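Local coordinates for protein cytosine-specific methyltransferase (Escherichia coli O157:H7 EDL933, PDB 3G7U) that probably methylates cytosine in DNA at carbon 5, using S-adenosyl-L-methionine as methyl donor, as a prophage-encoded member of the C5-methyltransferase family, at residues A[319-324]-A[341-346]; A[328-333]-A[348-353]. One frame throughout, in Å; residues are numbered along the deposited sequence.

How the interactions relate
Interaction 1 joins helices 321-328 and 340-348; interaction 2 joins the turns that follow them and brings in Pro353 at the start of helix 353-367. In interaction 1 the first turn of helix 321-328 meets the body of helix 340-348. Both contacts are largely buried, but interaction 2 lies about 5 Å from the chain centre and interaction 1 about 13 Å, measured between centres, and Phe344 in interaction 1 is partly exposed. Each pairs a phenylalanine face with a proline. Interaction 1 is held by van der Waals and CH-pi contact, with no polar bond between its segments, whereas interaction 2 adds a serine-to-carbonyl hydrogen bond. Arg322, from 319-324, packs its guanidinium against the backbone of 328-333.

Interaction 1 of 2, residues A[319-324]-A[341-346]; sequences ITPREA and WHSFRQ
Pro321, in the first turn of helix 321-328, lies beside Phe344 of helix 340-348, their CA atoms 5.9 Å apart, the nearest such pair between 319-324 and 341-346. Phe344 carries the contact: with CG beside its own backbone N (chi1 -83°), the ring reaches across to the start of the other helix. Pro321 CA sits over one face, 4.2 Å from the ring centroid and 28° off the normal, which meets the terms of a CH-pi contact. The proline ring adds CD, 3.7 Å from Phe344 CZ. The carbonyl oxygen of Ile319 comes up at the ring's edge, near its plane, 3.3 Å from Phe344 CZ, while the methyl CB of Ala324 approaches Phe344 CE2 obliquely at 3.7 Å. In one of its two conformers Ser343 OG rests against Pro321 CB, its hydroxyl bonded to Thr339 O, just before the helix. A capping box closes the N-terminal end of helix 321-328: Glu323 N bonds Thr320 OG1 (3.0 Å) and Thr320 N bonds Glu323 OE1 (2.9 Å), Glu323 OE1 also being salt-bridged to Arg317. Phe344 thus packs on the first turn of a capped helix, where the sequence TPREAARLQGFP matches motif IX of the C5-methyltransferases.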
# COMPACT_ATOMS: atom_id res chain seq x y z
N ILE A 319 17.18 -0.33 8.72
CA ILE A 319 16.82 -1.27 7.65
C ILE A 319 16.96 -0.60 6.27
O ILE A 319 16.96 0.63 6.19
CB ILE A 319 15.37 -1.86 7.87
CG1 ILE A 319 14.31 -0.75 7.87
CG2 ILE A 319 15.36 -2.76 9.18
CD1 ILE A 319 12.86 -1.30 7.96
N THR A 320 17.02 -1.41 5.20
CA THR A 320 17.12 -0.92 3.86
C THR A 320 15.72 -0.70 3.30
O THR A 320 14.73 -1.19 3.85
CB THR A 320 17.81 -1.96 2.94
OG1 THR A 320 16.98 -3.10 2.87
CG2 THR A 320 19.16 -2.36 3.48
N PRO A 321 15.62 0.09 2.22
CA PRO A 321 14.29 0.20 1.59
C PRO A 321 13.68 -1.16 1.23
O PRO A 321 12.46 -1.35 1.37
CB PRO A 321 14.59 1.00 0.31
CG PRO A 321 15.75 1.82 0.65
CD PRO A 321 16.62 0.98 1.61
N ARG A 322 14.49 -2.10 0.75
CA ARG A 322 13.89 -3.38 0.37
C ARG A 322 13.39 -4.13 1.60
O ARG A 322 12.35 -4.77 1.55
CB ARG A 322 14.87 -4.25 -0.43
CG ARG A 322 14.36 -5.67 -0.84
CD ARG A 322 13.05 -5.67 -1.64
NE ARG A 322 13.19 -5.00 -2.92
CZ ARG A 322 12.17 -4.60 -3.67
NH1 ARG A 322 10.91 -4.85 -3.29
NH2 ARG A 322 12.40 -3.99 -4.84
N GLU A 323 14.09 -4.00 2.72
CA GLU A 323 13.62 -4.61 3.97
C GLU A 323 12.32 -4.00 4.44
O GLU A 323 11.41 -4.73 4.84
CB GLU A 323 14.70 -4.50 5.06
CG GLU A 323 15.89 -5.45 4.76
CD GLU A 323 17.16 -5.18 5.58
OE1 GLU A 323 17.28 -4.12 6.23
OE2 GLU A 323 18.09 -6.05 5.54
N ALA A 324 12.21 -2.67 4.37
CA ALA A 324 10.97 -2.00 4.69
C ALA A 324 9.82 -2.45 3.77
O ALA A 324 8.67 -2.65 4.24
CB ALA A 324 11.14 -0.50 4.60
N TRP A 341 15.51 8.10 0.59
CA TRP A 341 14.61 9.14 1.02
C TRP A 341 13.20 8.95 0.42
O TRP A 341 12.20 8.93 1.14
CB TRP A 341 15.18 10.50 0.57
CG TRP A 341 14.20 11.56 0.70
CD1 TRP A 341 13.39 12.07 -0.29
CD2 TRP A 341 13.82 12.22 1.90
NE1 TRP A 341 12.55 13.02 0.22
CE2 TRP A 341 12.80 13.14 1.57
CE3 TRP A 341 14.26 12.14 3.23
CZ2 TRP A 341 12.20 13.97 2.51
CZ3 TRP A 341 13.67 12.96 4.17
CH2 TRP A 341 12.65 13.87 3.81
N HIS A 342 13.14 8.81 -0.90
CA HIS A 342 11.85 8.69 -1.59
C HIS A 342 11.23 7.33 -1.39
O HIS A 342 10.05 7.26 -1.13
CB HIS A 342 11.96 9.02 -3.07
CG HIS A 342 12.12 10.49 -3.33
ND1 HIS A 342 11.19 11.42 -2.92
CD2 HIS A 342 13.12 11.19 -3.92
CE1 HIS A 342 11.60 12.63 -3.26
NE2 HIS A 342 12.77 12.52 -3.87
N SER A 343 12.02 6.26 -1.49
CA SER A 343 11.45 4.92 -1.39
C SER A 343 10.82 4.69 -0.01
O SER A 343 9.74 4.12 0.08
CB SER A 343 12.49 3.86 -1.77
OG SER A 343 13.66 3.96 -0.94
N PHE A 344 11.47 5.16 1.07
CA PHE A 344 10.91 4.98 2.41
C PHE A 344 9.58 5.69 2.59
O PHE A 344 8.66 5.16 3.23
CB PHE A 344 11.89 5.45 3.49
CG PHE A 344 12.93 4.42 3.85
CD1 PHE A 344 14.26 4.63 3.52
CD2 PHE A 344 12.57 3.27 4.51
CE1 PHE A 344 15.22 3.70 3.84
CE2 PHE A 344 13.55 2.32 4.83
CZ PHE A 344 14.85 2.54 4.49
N ARG A 345 9.50 6.91 2.07
CA ARG A 345 8.22 7.63 2.00
C ARG A 345 7.19 6.87 1.16
O ARG A 345 6.07 6.68 1.63
CB ARG A 345 8.39 9.06 1.49
CG ARG A 345 8.98 9.98 2.54
CD ARG A 345 9.67 11.21 1.91
NE ARG A 345 8.73 12.07 1.20
CZ ARG A 345 8.04 13.06 1.76
NH1 ARG A 345 8.18 13.33 3.06
NH2 ARG A 345 7.21 13.80 1.02
N GLN A 346 7.56 6.38 -0.03
CA GLN A 346 6.61 5.62 -0.86
C GLN A 346 6.05 4.38 -0.15
O GLN A 346 4.85 4.09 -0.22
CB GLN A 346 7.26 5.19 -2.17
CG GLN A 346 7.63 6.40 -3.07
CD GLN A 346 8.31 6.01 -4.36
OE1 GLN A 346 8.99 5.02 -4.44
NE2 GLN A 346 8.12 6.80 -5.39

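Interaction 2 of 2, residues A[328-333]-A[348-353]; sequences QGFPDW and GNSVSP
The Phe330 ring takes Pro353 on one face and Ser350 at its edge: Pro353 CG stands 3.7 Å from the ring centroid, 15° off the normal, a CH-pi contact, whereas Ser350 CB lies in the ring plane, 3.6 Å from Phe330 CZ. Phe330 and Pro353 side chains cross at about a right angle, and Phe334 and Phe336 add further aromatic contacts to the same ring, the latter edge-to-face. The sequences QGFP and GNSVSP match the end of motif IX and motif X of the C5-methyltransferases, so the contact probably ties these two family elements together. Ser350 OG, close to the ring edge, is bonded to Gln346 O in the preceding helix. Helix 321-328 ends in a Schellman motif, with Gly329 leaving it at a positive phi of 94°, and the chain then passes Pro353, whose CD is 3.6 Å from Gly329 O. The Gln328 chain bends at chi2, bringing NE2 to 2.8 Å from Ser350 O, yet the angle is too poor for a hydrogen bond; its OE1 has a weak one from Arg162 NE. Ser352 joins two helix ends, since its OG caps Ile354 N at the start of helix 353-367 and also donates to the carbonyl of Gln328. That second bond, Ser352 OG to Gln328 O, is 2.8 Å long, with the donor tilted 19° from the carbonyl plane.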
# COMPACT_ATOMS: atom_id res chain seq x y z
N GLN A 328 6.33 -4.32 4.77
CA GLN A 328 5.04 -3.69 4.48
C GLN A 328 4.14 -4.59 3.63
O GLN A 328 2.95 -4.34 3.52
CB GLN A 328 5.30 -2.32 3.81
CG GLN A 328 4.12 -1.47 3.46
CD GLN A 328 3.39 -0.94 4.67
OE1 GLN A 328 3.90 -0.95 5.80
NE2 GLN A 328 2.16 -0.48 4.43
N GLY A 329 4.68 -5.70 3.13
CA GLY A 329 3.93 -6.62 2.31
C GLY A 329 4.05 -6.41 0.81
O GLY A 329 3.24 -6.93 0.05
N PHE A 330 5.07 -5.68 0.36
CA PHE A 330 5.29 -5.55 -1.08
C PHE A 330 6.13 -6.72 -1.59
O PHE A 330 7.01 -7.23 -0.91
CB PHE A 330 6.03 -4.22 -1.39
CG PHE A 330 5.14 -3.01 -1.47
CD1 PHE A 330 4.54 -2.64 -2.69
CD2 PHE A 330 4.97 -2.21 -0.35
CE1 PHE A 330 3.74 -1.50 -2.75
CE2 PHE A 330 4.17 -1.09 -0.39
CZ PHE A 330 3.58 -0.74 -1.60
N PRO A 331 5.86 -7.17 -2.83
CA PRO A 331 6.70 -8.24 -3.36
C PRO A 331 8.08 -7.75 -3.77
O PRO A 331 8.27 -6.56 -4.06
CB PRO A 331 5.95 -8.67 -4.61
CG PRO A 331 5.10 -7.51 -5.01
CD PRO A 331 4.84 -6.71 -3.79
N ASP A 332 9.05 -8.65 -3.82
CA ASP A 332 10.41 -8.28 -4.23
C ASP A 332 10.54 -7.73 -5.63
O ASP A 332 11.51 -7.03 -5.90
CB ASP A 332 11.37 -9.48 -4.12
CG ASP A 332 11.86 -9.69 -2.73
OD1 ASP A 332 11.60 -8.85 -1.84
OD2 ASP A 332 12.58 -10.70 -2.51
N TRP A 333 9.58 -8.04 -6.51
CA TRP A 333 9.61 -7.54 -7.89
C TRP A 333 9.04 -6.12 -8.07
O TRP A 333 9.15 -5.54 -9.14
CB TRP A 333 8.92 -8.54 -8.86
CG TRP A 333 7.53 -8.97 -8.46
CD1 TRP A 333 7.19 -10.11 -7.80
CD2 TRP A 333 6.27 -8.27 -8.71
NE1 TRP A 333 5.82 -10.19 -7.65
CE2 TRP A 333 5.23 -9.08 -8.19
CE3 TRP A 333 5.95 -7.05 -9.34
CZ2 TRP A 333 3.88 -8.70 -8.25
CZ3 TRP A 333 4.61 -6.67 -9.41
CH2 TRP A 333 3.58 -7.49 -8.87
N GLY A 348 6.10 3.75 3.34
CA GLY A 348 5.34 4.19 4.50
C GLY A 348 3.95 4.72 4.21
O GLY A 348 3.02 4.44 4.96
N ASN A 349 3.80 5.44 3.10
CA ASN A 349 2.51 5.97 2.63
C ASN A 349 1.55 4.97 1.98
O ASN A 349 0.47 5.36 1.50
CB ASN A 349 2.77 7.07 1.58
CG ASN A 349 3.29 8.36 2.20
OD1 ASN A 349 3.11 8.60 3.39
ND2 ASN A 349 3.95 9.20 1.39
N SER A 350 1.92 3.70 1.92
CA SER A 350 1.12 2.73 1.21
C SER A 350 0.27 1.88 2.14
O SER A 350 0.66 1.62 3.28
CB SER A 350 2.03 1.80 0.38
OG SER A 350 2.63 2.53 -0.67
N VAL A 351 -0.88 1.45 1.63
CA VAL A 351 -1.60 0.35 2.21
C VAL A 351 -0.76 -0.88 1.92
O VAL A 351 -0.21 -0.98 0.82
CB VAL A 351 -2.97 0.13 1.51
CG1 VAL A 351 -3.75 -1.03 2.16
CG2 VAL A 351 -3.77 1.36 1.58
N SER A 352 -0.68 -1.82 2.86
CA SER A 352 -0.03 -3.14 2.55
C SER A 352 -0.74 -3.83 1.40
O SER A 352 -1.97 -3.99 1.46
CB SER A 352 -0.13 -4.09 3.75
OG SER A 352 0.39 -5.34 3.32
N PRO A 353 0.00 -4.25 0.35
CA PRO A 353 -0.64 -5.01 -0.72
C PRO A 353 -1.32 -6.31 -0.27
O PRO A 353 -2.25 -6.79 -0.93
CB PRO A 353 0.50 -5.33 -1.68
CG PRO A 353 1.44 -4.20 -1.52
CD PRO A 353 1.38 -3.86 -0.00